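PDB 3H9P: putative triphosphoribosyl-dephospho-coA synthase from Archaeoglobus fulgidus DSM 4304, which is of unproven function but probably binds ATP and may make triphosphoribosyl-dephospho-CoA. Local coordinates for residues F27-E32 and V40-K45; L64-S69 and N85-T90; E135-A140 and L145-L150; E14-S19 and T231-T236. All coordinates share one frame; numbering follows the deposited sequence.

Interaction 1 of 4, residues F27-E32 and V40-K45; sequences FLEVAE and VLRAVK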
loop_
_atom_site.group_PDB
_atom_site.type_symbol
_atom_site.label_atom_id
_atom_site.label_comp_id
_atom_site.label_asym_id
_atom_site.label_seq_id
_atom_site.Cartn_x
_atom_site.Cartn_y
_atom_site.Cartn_z
ATOM N N PHE A 27 -20.312 13.493 14.801
ATOM C CA PHE A 27 -20.857 12.214 15.234
ATOM C C PHE A 27 -22.374 12.266 15.378
ATOM O O PHE A 27 -23.065 11.329 14.959
ATOM C CB PHE A 27 -20.221 11.731 16.547
ATOM C CG PHE A 27 -18.778 11.336 16.434
ATOM C CD1 PHE A 27 -18.233 10.906 15.232
ATOM C CD2 PHE A 27 -17.961 11.375 17.547
ATOM C CE1 PHE A 27 -16.880 10.525 15.134
ATOM C CE2 PHE A 27 -16.604 10.995 17.453
ATOM C CZ PHE A 27 -16.082 10.583 16.228
ATOM N N LEU A 28 -22.901 13.347 15.950
ATOM C CA LEU A 28 -24.364 13.527 16.055
ATOM C C LEU A 28 -25.007 13.593 14.663
ATOM O O LEU A 28 -26.070 13.003 14.412
ATOM C CB LEU A 28 -24.718 14.758 16.886
ATOM C CG LEU A 28 -24.335 14.750 18.383
ATOM C CD1 LEU A 28 -24.785 16.019 19.069
ATOM C CD2 LEU A 28 -24.909 13.512 19.104
ATOM N N GLU A 29 -24.323 14.253 13.744
ATOM C CA GLU A 29 -24.779 14.264 12.367
ATOM C C GLU A 29 -24.838 12.848 11.721
ATOM O O GLU A 29 -25.827 12.498 11.100
ATOM C CB GLU A 29 -23.959 15.262 11.560
ATOM C CG GLU A 29 -24.282 15.296 10.129
ATOM C CD GLU A 29 -23.844 16.610 9.457
ATOM O OE1 GLU A 29 -22.839 17.229 9.904
ATOM O OE2 GLU A 29 -24.533 17.023 8.494
ATOM N N VAL A 30 -23.790 12.047 11.923
ATOM C CA VAL A 30 -23.754 10.668 11.481
ATOM C C VAL A 30 -24.901 9.850 12.064
ATOM O O VAL A 30 -25.580 9.096 11.327
ATOM C CB VAL A 30 -22.353 10.038 11.823
ATOM C CG1 VAL A 30 -22.331 8.526 11.625
ATOM C CG2 VAL A 30 -21.184 10.774 11.039
ATOM N N ALA A 31 -25.129 9.984 13.387
ATOM C CA ALA A 31 -26.249 9.273 14.031
ATOM C C ALA A 31 -27.631 9.612 13.417
ATOM O O ALA A 31 -28.520 8.737 13.327
ATOM C CB ALA A 31 -26.255 9.517 15.543
ATOM N N GLU A 32 -27.784 10.865 12.984
ATOM C CA GLU A 32 -28.982 11.356 12.300
ATOM C C GLU A 32 -29.071 10.965 10.812
ATOM O O GLU A 32 -30.069 10.396 10.379
ATOM C CB GLU A 32 -29.044 12.879 12.419
ATOM C CG GLU A 32 -30.403 13.416 12.056
ATOM C CD GLU A 32 -30.421 14.891 11.764
ATOM O OE1 GLU A 32 -29.413 15.448 11.237
ATOM O OE2 GLU A 32 -31.476 15.496 12.048
ATOM N N VAL A 40 -17.016 10.799 7.868
ATOM C CA VAL A 40 -15.576 10.684 8.124
ATOM C C VAL A 40 -14.951 12.003 7.757
ATOM O O VAL A 40 -14.214 12.555 8.545
ATOM C CB VAL A 40 -14.921 9.533 7.309
ATOM C CG1 VAL A 40 -13.381 9.463 7.515
ATOM C CG2 VAL A 40 -15.589 8.204 7.622
ATOM N N LEU A 41 -15.336 12.549 6.608
ATOM C CA LEU A 41 -14.792 13.815 6.129
ATOM C C LEU A 41 -15.069 15.029 7.036
ATOM O O LEU A 41 -14.182 15.853 7.277
ATOM C CB LEU A 41 -15.229 14.074 4.675
ATOM C CG LEU A 41 -14.802 15.391 4.016
ATOM C CD1 LEU A 41 -13.308 15.440 3.793
ATOM C CD2 LEU A 41 -15.535 15.647 2.686
ATOM N N ARG A 42 -16.299 15.118 7.545
ATOM C CA ARG A 42 -16.688 16.135 8.513
ATOM C C ARG A 42 -15.933 15.949 9.817
ATOM O O ARG A 42 -15.370 16.917 10.364
ATOM C CB ARG A 42 -18.196 16.088 8.749
ATOM C CG ARG A 42 -18.945 17.086 7.832
ATOM C CD ARG A 42 -20.276 16.579 7.262
ATOM N NE ARG A 42 -20.757 17.468 6.207
ATOM C CZ ARG A 42 -21.580 18.508 6.391
ATOM N NH1 ARG A 42 -22.043 18.804 7.600
ATOM N NH2 ARG A 42 -21.947 19.257 5.349
ATOM N N ALA A 43 -15.890 14.719 10.310
ATOM C CA ALA A 43 -15.163 14.446 11.543
ATOM C C ALA A 43 -13.746 14.940 11.411
ATOM O O ALA A 43 -13.230 15.586 12.315
ATOM C CB ALA A 43 -15.196 12.936 11.915
ATOM N N VAL A 44 -13.129 14.650 10.271
ATOM C CA VAL A 44 -11.730 15.010 10.070
ATOM C C VAL A 44 -11.561 16.513 9.997
ATOM O O VAL A 44 -10.674 17.071 10.641
ATOM C CB VAL A 44 -11.116 14.328 8.799
ATOM C CG1 VAL A 44 -9.750 14.912 8.475
ATOM C CG2 VAL A 44 -11.027 12.837 8.993
ATOM N N LYS A 45 -12.390 17.173 9.189
ATOM C CA LYS A 45 -12.302 18.626 9.099
ATOM C C LYS A 45 -12.546 19.234 10.480
ATOM O O LYS A 45 -11.844 20.152 10.896
ATOM C CB LYS A 45 -13.285 19.169 8.079
ATOM C CG LYS A 45 -12.922 18.851 6.638
ATOM C CD LYS A 45 -13.916 19.498 5.688
ATOM C CE LYS A 45 -13.625 19.161 4.252
ATOM N NZ LYS A 45 -14.339 20.098 3.336
#
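Glu29 and Arg42 reach toward each other from two consecutive helices, 24-33 and 36-46, and join in a salt bridge. Arg42 NH1 donates to Glu29 OE1 at 2.9 Å, and the N-H...O angle of 134° marks the bond as clearly bent. OE1 is approached on its syn side, somewhat out of the carboxylate plane, and NH1 also lies 3.2 Å from Glu29 OE2. With the carboxylate and guanidinium planes 87° apart, the two groups cannot form a flat, two-pronged pair; one nitrogen does the work. Torsions explain the meeting: Glu29 sets CG anti to its own N (chi1 176°) and runs extended from there, whereas the Arg42 chain bends at chi2 and crosses it at about a right angle. The carboxylate is shared, since Glu29 OE2 also pairs with Lys33 NZ, so two positive charges probably stabilise its anionic form. Deeper in, Phe27 CE1 comes 4.4 Å from Ala43 CB, a loose apolar touch set obliquely to the ring. Here the backbones are also nearest, with 7.1 Å between the CA atoms of Phe27 and Ala43. Helix 58-68 closes the inner side, Ile68 meeting Phe27 and Phe61 meeting Ala43. The two helices follow each other in the chain and run roughly antiparallel, a helical hairpin within an all-helical fold.

Interaction 2 of 4, residues L64-S69 and N85-T90; sequences LVPLIS and NRLRRT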
loop_
_atom_site.group_PDB
_atom_site.type_symbol
_atom_site.label_atom_id
_atom_site.label_comp_id
_atom_site.label_asym_id
_atom_site.label_seq_id
_atom_site.Cartn_x
_atom_site.Cartn_y
_atom_site.Cartn_z
ATOM N N LEU A 64 -14.803 4.624 13.599
ATOM C CA LEU A 64 -15.963 4.978 14.449
ATOM C C LEU A 64 -17.195 5.410 13.714
ATOM O O LEU A 64 -18.282 5.077 14.116
ATOM C CB LEU A 64 -15.595 6.065 15.453
ATOM C CG LEU A 64 -14.665 5.606 16.585
ATOM C CD1 LEU A 64 -14.028 6.886 17.167
ATOM C CD2 LEU A 64 -15.399 4.808 17.672
ATOM N N VAL A 65 -17.032 6.144 12.620
ATOM C CA VAL A 65 -18.186 6.636 11.916
ATOM C C VAL A 65 -19.146 5.514 11.466
ATOM O O VAL A 65 -20.367 5.647 11.613
ATOM C CB VAL A 65 -17.734 7.642 10.792
ATOM C CG1 VAL A 65 -18.824 7.943 9.848
ATOM C CG2 VAL A 65 -17.195 8.912 11.447
ATOM N N PRO A 66 -18.624 4.400 10.920
ATOM C CA PRO A 66 -19.598 3.349 10.557
ATOM C C PRO A 66 -20.333 2.730 11.751
ATOM O O PRO A 66 -21.501 2.357 11.596
ATOM C CB PRO A 66 -18.734 2.279 9.887
ATOM C CG PRO A 66 -17.593 2.995 9.382
ATOM C CD PRO A 66 -17.290 4.071 10.403
ATOM N N LEU A 67 -19.658 2.620 12.907
ATOM C CA LEU A 67 -20.321 2.127 14.109
ATOM C C LEU A 67 -21.329 3.135 14.622
ATOM O O LEU A 67 -22.405 2.754 15.024
ATOM C CB LEU A 67 -19.322 1.788 15.225
ATOM C CG LEU A 67 -18.190 0.831 14.827
ATOM C CD1 LEU A 67 -17.080 0.838 15.885
ATOM C CD2 LEU A 67 -18.678 -0.551 14.438
ATOM N N ILE A 68 -20.977 4.425 14.584
ATOM C CA ILE A 68 -21.898 5.445 15.018
ATOM C C ILE A 68 -23.138 5.542 14.109
ATOM O O ILE A 68 -24.230 5.863 14.557
ATOM C CB ILE A 68 -21.203 6.786 15.227
ATOM C CG1 ILE A 68 -20.177 6.610 16.387
ATOM C CG2 ILE A 68 -22.274 7.890 15.561
ATOM C CD1 ILE A 68 -19.097 7.692 16.545
ATOM N N SER A 69 -22.971 5.222 12.837
ATOM C CA SER A 69 -24.082 5.292 11.894
ATOM C C SER A 69 -25.103 4.236 12.226
ATOM O O SER A 69 -26.254 4.351 11.828
ATOM C CB SER A 69 -23.605 5.123 10.449
ATOM O OG SER A 69 -23.397 3.753 10.161
ATOM N N ASN A 85 -23.200 -3.963 7.282
ATOM C CA ASN A 85 -24.308 -3.873 6.337
ATOM C C ASN A 85 -24.461 -2.468 5.722
ATOM O O ASN A 85 -24.583 -2.325 4.511
ATOM C CB ASN A 85 -25.599 -4.334 7.010
ATOM C CG ASN A 85 -25.635 -5.862 7.239
ATOM O OD1 ASN A 85 -24.975 -6.631 6.525
ATOM N ND2 ASN A 85 -26.419 -6.303 8.222
ATOM N N ARG A 86 -24.409 -1.429 6.548
ATOM C CA ARG A 86 -24.386 -0.089 6.012
ATOM C C ARG A 86 -23.170 0.167 5.120
ATOM O O ARG A 86 -23.268 0.868 4.126
ATOM C CB ARG A 86 -24.495 0.973 7.115
ATOM C CG ARG A 86 -25.889 1.106 7.657
ATOM C CD ARG A 86 -26.056 2.331 8.619
ATOM N NE ARG A 86 -27.487 2.509 8.869
ATOM C CZ ARG A 86 -28.156 1.895 9.848
ATOM N NH1 ARG A 86 -27.521 1.096 10.713
ATOM N NH2 ARG A 86 -29.463 2.079 9.960
ATOM N N LEU A 87 -22.027 -0.410 5.464
ATOM C CA LEU A 87 -20.806 -0.232 4.642
ATOM C C LEU A 87 -20.961 -0.817 3.240
ATOM O O LEU A 87 -20.507 -0.223 2.243
ATOM C CB LEU A 87 -19.588 -0.854 5.352
ATOM C CG LEU A 87 -19.007 0.009 6.466
ATOM C CD1 LEU A 87 -18.159 -0.851 7.427
ATOM C CD2 LEU A 87 -18.198 1.191 5.924
ATOM N N ARG A 88 -21.607 -1.984 3.175
ATOM C CA ARG A 88 -21.905 -2.639 1.914
ATOM C C ARG A 88 -22.916 -1.814 1.099
ATOM O O ARG A 88 -22.951 -1.913 -0.115
ATOM C CB ARG A 88 -22.500 -4.037 2.139
ATOM C CG ARG A 88 -21.674 -5.041 2.908
ATOM C CD ARG A 88 -22.510 -6.342 3.117
ATOM N NE ARG A 88 -21.670 -7.457 3.566
ATOM C CZ ARG A 88 -21.797 -8.139 4.710
ATOM N NH1 ARG A 88 -22.786 -7.870 5.564
ATOM N NH2 ARG A 88 -20.927 -9.120 4.990
ATOM N N ARG A 89 -23.767 -1.026 1.744
ATOM C CA ARG A 89 -24.755 -0.265 0.968
ATOM C C ARG A 89 -24.261 1.146 0.650
ATOM O O ARG A 89 -25.041 1.974 0.188
ATOM C CB ARG A 89 -26.104 -0.178 1.703
ATOM C CG ARG A 89 -26.889 -1.473 1.790
ATOM C CD ARG A 89 -27.883 -1.439 2.935
ATOM N NE ARG A 89 -28.282 -2.805 3.266
ATOM C CZ ARG A 89 -29.284 -3.469 2.681
ATOM N NH1 ARG A 89 -30.041 -2.878 1.751
ATOM N NH2 ARG A 89 -29.544 -4.728 3.036
ATOM N N THR A 90 -22.996 1.438 0.931
ATOM C CA THR A 90 -22.429 2.750 0.596
ATOM C C THR A 90 -22.303 2.804 -0.916
ATOM O O THR A 90 -22.577 1.816 -1.575
ATOM C CB THR A 90 -21.017 2.959 1.194
ATOM O OG1 THR A 90 -20.178 1.853 0.822
ATOM C CG2 THR A 90 -21.091 3.095 2.722
#
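Pro66 and Leu87 form the apolar half of this contact between helices 58-68 and 76-88. Pro66 CG lies 3.9 Å from Leu87 CD2, while Pro66 CB sits 4.0 Å from Leu87 CD1, so CB and CG of the proline meet both methyls of the leucine. Their CA atoms, 7.0 Å apart, are the nearest across the segments, and Phe154 touches both side chains.

The polar half pairs Ser69 with Arg86, without a hydrogen bond between them. Ser69 OG approaches the aliphatic CD of Arg86 at 3.4 Å, and Ser69 O lies over one face of the guanidinium, 3.4 Å above its plane and displaced toward the rim. With chi1 at 80°, Ser69 OG turns back toward the preceding turn and donates to Pro66 O at 2.8 Å. Arg86 instead stays extended from CG to NE, which carries its flat group under Ser69 O.

Ser69 O is taken by Arg34 NH1, and Arg86 NH1 makes a weak bond to Ser70 OG. The chemistry therefore implies van der Waals cohesion, with a carbonyl dipole over the guanidinium face that is probably mildly favourable, while the hydrogen bonds of Ser69 and Arg86 go to other partners, none of them across the contact.

Interaction 3 of 4, residues E135-A140 and L145-L150; sequences EWMKMA and LIAREL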
loop_
_atom_site.group_PDB
_atom_site.type_symbol
_atom_site.label_atom_id
_atom_site.label_comp_id
_atom_site.label_asym_id
_atom_site.label_seq_id
_atom_site.Cartn_x
_atom_site.Cartn_y
_atom_site.Cartn_z
ATOM N N GLU A 135 -16.176 -2.223 -1.011
ATOM C CA GLU A 135 -15.436 -2.884 -2.104
ATOM C C GLU A 135 -14.002 -2.388 -2.155
ATOM O O GLU A 135 -13.077 -3.161 -2.316
ATOM C CB GLU A 135 -16.144 -2.685 -3.450
ATOM C CG GLU A 135 -17.584 -3.189 -3.415
ATOM C CD GLU A 135 -18.484 -2.655 -4.536
ATOM O OE1 GLU A 135 -18.387 -1.470 -4.945
ATOM O OE2 GLU A 135 -19.329 -3.441 -5.009
ATOM N N TRP A 136 -13.830 -1.089 -2.010
ATOM C CA TRP A 136 -12.509 -0.506 -1.954
ATOM C C TRP A 136 -11.697 -1.205 -0.868
ATOM O O TRP A 136 -10.622 -1.746 -1.142
ATOM C CB TRP A 136 -12.616 0.987 -1.664
ATOM C CG TRP A 136 -11.357 1.736 -1.964
ATOM C CD1 TRP A 136 -10.342 1.339 -2.781
ATOM C CD2 TRP A 136 -11.008 3.045 -1.501
ATOM N NE1 TRP A 136 -9.364 2.298 -2.829
ATOM C CE2 TRP A 136 -9.749 3.364 -2.065
ATOM C CE3 TRP A 136 -11.634 3.979 -0.649
ATOM C CZ2 TRP A 136 -9.087 4.583 -1.810
ATOM C CZ3 TRP A 136 -10.968 5.204 -0.380
ATOM C CH2 TRP A 136 -9.707 5.486 -0.962
HETATM N N MSE A 137 -12.247 -1.219 0.352
HETATM C CA MSE A 137 -11.605 -1.842 1.508
HETATM C C MSE A 137 -11.308 -3.331 1.260
HETATM O O MSE A 137 -10.294 -3.824 1.764
HETATM C CB MSE A 137 -12.429 -1.664 2.796
HETATM C CG MSE A 137 -12.493 -0.253 3.365
HETATM SE SE MSE A 137 -10.762 0.664 3.646
HETATM C CE MSE A 137 -10.581 1.505 1.890
ATOM N N LYS A 138 -12.135 -4.039 0.476
ATOM C CA LYS A 138 -11.820 -5.431 0.149
ATOM C C LYS A 138 -10.571 -5.538 -0.730
ATOM O O LYS A 138 -10.042 -6.629 -0.908
ATOM C CB LYS A 138 -12.965 -6.163 -0.563
ATOM C CG LYS A 138 -14.223 -6.471 0.271
ATOM C CD LYS A 138 -15.231 -7.344 -0.537
ATOM C CE LYS A 138 -14.487 -8.309 -1.459
ATOM N NZ LYS A 138 -15.385 -9.055 -2.384
HETATM N N MSE A 139 -10.095 -4.435 -1.295
HETATM C CA MSE A 139 -8.892 -4.517 -2.133
HETATM C C MSE A 139 -7.601 -4.065 -1.439
HETATM O O MSE A 139 -6.546 -4.012 -2.049
HETATM C CB MSE A 139 -9.096 -3.745 -3.418
HETATM C CG MSE A 139 -10.108 -4.402 -4.285
HETATM SE SE MSE A 139 -10.600 -3.262 -5.765
HETATM C CE MSE A 139 -10.701 -1.534 -4.912
ATOM N N ALA A 140 -7.704 -3.712 -0.172
ATOM C CA ALA A 140 -6.542 -3.302 0.585
ATOM C C ALA A 140 -5.604 -4.482 0.919
ATOM O O ALA A 140 -6.033 -5.620 0.959
ATOM C CB ALA A 140 -6.989 -2.578 1.857
ATOM N N LEU A 145 -5.171 -3.064 8.923
ATOM C CA LEU A 145 -6.098 -3.479 9.990
ATOM C C LEU A 145 -7.465 -2.782 9.955
ATOM O O LEU A 145 -8.500 -3.402 10.206
ATOM C CB LEU A 145 -5.424 -3.325 11.373
ATOM C CG LEU A 145 -4.083 -4.033 11.653
ATOM C CD1 LEU A 145 -3.572 -3.652 13.041
ATOM C CD2 LEU A 145 -4.146 -5.563 11.548
ATOM N N ILE A 146 -7.508 -1.508 9.593
ATOM C CA ILE A 146 -8.789 -0.785 9.623
ATOM C C ILE A 146 -9.675 -1.276 8.482
ATOM O O ILE A 146 -10.895 -1.457 8.674
ATOM C CB ILE A 146 -8.580 0.760 9.613
ATOM C CG1 ILE A 146 -8.091 1.217 10.987
ATOM C CG2 ILE A 146 -9.846 1.566 9.180
ATOM C CD1 ILE A 146 -7.250 2.525 10.926
ATOM N N ALA A 147 -9.046 -1.516 7.322
ATOM C CA ALA A 147 -9.734 -2.010 6.098
ATOM C C ALA A 147 -10.441 -3.337 6.356
ATOM O O ALA A 147 -11.597 -3.560 6.003
ATOM C CB ALA A 147 -8.704 -2.187 4.961
ATOM N N ARG A 148 -9.680 -4.207 6.989
ATOM C CA ARG A 148 -10.086 -5.527 7.442
ATOM C C ARG A 148 -11.233 -5.509 8.480
ATOM O O ARG A 148 -12.128 -6.338 8.402
ATOM C CB ARG A 148 -8.815 -6.164 7.978
ATOM C CG ARG A 148 -8.907 -7.314 8.947
ATOM C CD ARG A 148 -7.624 -8.018 8.730
ATOM N NE ARG A 148 -6.947 -8.403 9.941
ATOM C CZ ARG A 148 -5.642 -8.603 10.002
ATOM N NH1 ARG A 148 -4.884 -8.388 8.928
ATOM N NH2 ARG A 148 -5.100 -8.993 11.143
ATOM N N GLU A 149 -11.211 -4.573 9.429
ATOM C CA GLU A 149 -12.379 -4.273 10.281
ATOM C C GLU A 149 -13.602 -3.801 9.469
ATOM O O GLU A 149 -14.758 -4.104 9.806
ATOM C CB GLU A 149 -12.037 -3.153 11.288
ATOM C CG GLU A 149 -11.033 -3.560 12.338
ATOM C CD GLU A 149 -11.607 -4.562 13.315
ATOM O OE1 GLU A 149 -12.313 -4.165 14.259
ATOM O OE2 GLU A 149 -11.369 -5.752 13.124
ATOM N N LEU A 150 -13.360 -3.002 8.435
ATOM C CA LEU A 150 -14.477 -2.464 7.699
ATOM C C LEU A 150 -15.117 -3.567 6.875
ATOM O O LEU A 150 -16.319 -3.493 6.562
ATOM C CB LEU A 150 -14.067 -1.250 6.848
ATOM C CG LEU A 150 -14.430 0.105 7.529
ATOM C CD1 LEU A 150 -13.663 0.302 8.793
ATOM C CD2 LEU A 150 -14.242 1.313 6.611
#
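Met137, a selenomethionine, meets Ala147 and Leu150 where 133-138 and 145-151, two short consecutive helices of the all-helical fold, are joined by a short connection that holds no further helix. The approach is close: the CA atoms of Met137 and Ala147 are only 5.0 Å apart, which the small alanine probably permits. Met137 supplies the principal bump. Its first torsion puts CG anti to the carbonyl carbon (chi1 -70°), and the chain then folds at chi2 and chi3, so that the side chain curls alongside the facing helix instead of driving straight into it. On this path CG comes against Leu150, 4.0 Å from CB and 4.0 Å from CD2, the two chains crossing at a slant. The selenium continues over Ala147, where SE lies 3.8 Å from CB and equally near CA. The low surface offered by the alanine thus receives the bulky selenium, while Leu150 borders it three residues on. The terminal methyl turns back: the final bend places Met137 CE 3.5 Å above one face of the Trp136 ring, offset toward the rim.

Helix 58-68 closes one side of the pair, Leu62 touching both Ile146 and Leu150. On another, the second subunit approaches, and Lys138 NZ makes salt bridges to Glu124 and Glu125 of that subunit. No hydrogen bond crosses between the segments, so their fit rests on apolar shape. At the turn end two methyls complete it, Ala140 CB meeting Ala147 CB at 3.6 Å.

Interaction 4 of 4, residues E14-S19 and T231-T236; sequences EHFLAS and TIADLT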
loop_
_atom_site.group_PDB
_atom_site.type_symbol
_atom_site.label_atom_id
_atom_site.label_comp_id
_atom_site.label_asym_id
_atom_site.label_seq_id
_atom_site.Cartn_x
_atom_site.Cartn_y
_atom_site.Cartn_z
ATOM N N GLU A 14 -5.649 11.433 27.221
ATOM C CA GLU A 14 -6.178 12.792 27.259
ATOM C C GLU A 14 -6.256 13.411 25.874
ATOM O O GLU A 14 -7.349 13.747 25.401
ATOM C CB GLU A 14 -5.337 13.657 28.171
ATOM N N HIS A 15 -5.092 13.541 25.230
ATOM C CA HIS A 15 -4.983 14.137 23.899
ATOM C C HIS A 15 -5.976 13.498 22.964
ATOM O O HIS A 15 -6.685 14.190 22.221
ATOM C CB HIS A 15 -3.572 13.987 23.343
ATOM N N PHE A 16 -6.031 12.171 23.015
ATOM C CA PHE A 16 -6.904 11.407 22.151
ATOM C C PHE A 16 -8.380 11.716 22.417
ATOM O O PHE A 16 -9.167 11.859 21.475
ATOM C CB PHE A 16 -6.627 9.915 22.317
ATOM C CG PHE A 16 -7.074 9.091 21.154
ATOM C CD1 PHE A 16 -6.163 8.695 20.184
ATOM C CD2 PHE A 16 -8.405 8.721 21.018
ATOM C CE1 PHE A 16 -6.573 7.944 19.091
ATOM C CE2 PHE A 16 -8.829 7.977 19.929
ATOM C CZ PHE A 16 -7.907 7.583 18.966
ATOM N N LEU A 17 -8.733 11.839 23.696
ATOM C CA LEU A 17 -10.109 12.075 24.120
ATOM C C LEU A 17 -10.619 13.475 23.742
ATOM O O LEU A 17 -11.753 13.624 23.278
ATOM C CB LEU A 17 -10.253 11.839 25.625
ATOM C CG LEU A 17 -11.675 11.713 26.184
ATOM C CD1 LEU A 17 -12.383 10.470 25.663
ATOM C CD2 LEU A 17 -11.652 11.694 27.690
ATOM N N ALA A 18 -9.777 14.491 23.925
ATOM C CA ALA A 18 -10.117 15.854 23.509
ATOM C C ALA A 18 -10.354 15.957 21.997
ATOM O O ALA A 18 -11.395 16.467 21.555
ATOM C CB ALA A 18 -9.044 16.800 23.925
ATOM N N SER A 19 -9.391 15.464 21.213
ATOM C CA SER A 19 -9.420 15.601 19.763
ATOM C C SER A 19 -10.609 14.862 19.135
ATOM O O SER A 19 -11.275 15.374 18.229
ATOM C CB SER A 19 -8.099 15.136 19.157
ATOM N N THR A 231 -2.639 3.115 14.692
ATOM C CA THR A 231 -3.737 2.219 14.372
ATOM C C THR A 231 -4.163 1.453 15.604
ATOM O O THR A 231 -5.344 1.137 15.769
ATOM C CB THR A 231 -3.322 1.214 13.302
ATOM O OG1 THR A 231 -2.621 1.901 12.255
ATOM C CG2 THR A 231 -4.523 0.477 12.719
ATOM N N ILE A 232 -3.200 1.148 16.475
ATOM C CA ILE A 232 -3.473 0.425 17.688
ATOM C C ILE A 232 -4.356 1.270 18.606
ATOM O O ILE A 232 -5.368 0.787 19.136
ATOM C CB ILE A 232 -2.162 -0.041 18.371
ATOM C CG1 ILE A 232 -1.310 -0.856 17.402
ATOM C CG2 ILE A 232 -2.464 -0.815 19.669
ATOM C CD1 ILE A 232 -2.060 -2.093 16.779
ATOM N N ALA A 233 -3.988 2.534 18.768
ATOM C CA ALA A 233 -4.820 3.479 19.484
ATOM C C ALA A 233 -6.189 3.658 18.793
ATOM O O ALA A 233 -7.231 3.711 19.472
ATOM C CB ALA A 233 -4.098 4.821 19.622
ATOM N N ASP A 234 -6.198 3.731 17.468
ATOM C CA ASP A 234 -7.465 3.741 16.708
ATOM C C ASP A 234 -8.357 2.577 17.137
ATOM O O ASP A 234 -9.526 2.791 17.487
ATOM C CB ASP A 234 -7.233 3.717 15.176
ATOM C CG ASP A 234 -6.589 5.032 14.648
ATOM O OD1 ASP A 234 -6.688 6.051 15.356
ATOM O OD2 ASP A 234 -6.003 5.075 13.529
ATOM N N LEU A 235 -7.797 1.355 17.162
ATOM C CA LEU A 235 -8.567 0.150 17.476
ATOM C C LEU A 235 -8.954 0.105 18.939
ATOM O O LEU A 235 -9.957 -0.517 19.328
ATOM C CB LEU A 235 -7.765 -1.096 17.108
ATOM C CG LEU A 235 -7.647 -1.344 15.595
ATOM C CD1 LEU A 235 -6.405 -2.183 15.247
ATOM C CD2 LEU A 235 -8.891 -2.010 15.027
ATOM N N THR A 236 -8.173 0.772 19.773
ATOM C CA THR A 236 -8.511 0.810 21.178
ATOM C C THR A 236 -9.798 1.649 21.349
ATOM O O THR A 236 -10.675 1.325 22.141
ATOM C CB THR A 236 -7.326 1.365 21.951
ATOM O OG1 THR A 236 -6.261 0.445 21.775
ATOM C CG2 THR A 236 -7.625 1.539 23.470
#
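Phe16 alone carries the touch of segment 14-19, on helix 13-21, against Ala233 and Asp234 of helix 230-246. Glu14 and His15 precede it on the helix, and the carbonyl of Glu14 receives the backbone N-H of Ala18, so the turn that presents Phe16 is regular. Phe16 points from this turn toward the other helix, with CG anti to its N (chi1 -158°), and the far end of the ring bridges a backbone separation of 8.6 Å between the CA atoms of Phe16 and Ala233. There CE1 rests 4.0 Å from Ala233 CB, the apolar part of the contact, while CZ lies 4.0 Å from Ala233 O, which stands obliquely to the ring. Asp234 OD1 comes to the ring edge, near its plane, at 4.1 Å from CZ. That placement lets the electropositive rim face the carboxylate oxygen, although at this length any attraction is probably slight; ring and carboxylate planes are inclined by 54°. The CB of Asp234 leads off from the facing helix, yet its carboxylate swings back to reach the aromatic.

Beyond Phe16, the helix runs on through Ser19, whose N bonds to His15 O at 3.2 Å. Other residues also meet the ring: His57 meets it with planes at about 45°, and Ala60 of helix 58-68 touches both Phe16 and Asp234. Two helices far apart in sequence are thus brought together by one aromatic ring set against a small residue, a long-range helix-helix contact between the N-terminal and C-terminal parts of an all-helical fold.

Overall arrangement
From the N terminus, helix 13-21 comes first and meets helix 230-246 near the C terminus; interaction 4 therefore closes a loop of more than two hundred residues, inside which the other three contacts nest. Those three follow in series without crossing. Interaction 1 closes the short loop between helices 24-33 and 36-46, interaction 2 that between 58-68 and 76-88, and interaction 3 that between 133-138 and 145-151. Helix 58-68 links the first two, Val65 packing on Val30 and Val40. Leu87 touches Leu150 O, joining interactions 2 and 3, and Leu145, Ile146 and Glu149 meet helix 230-246, joining interaction 3 to interaction 4.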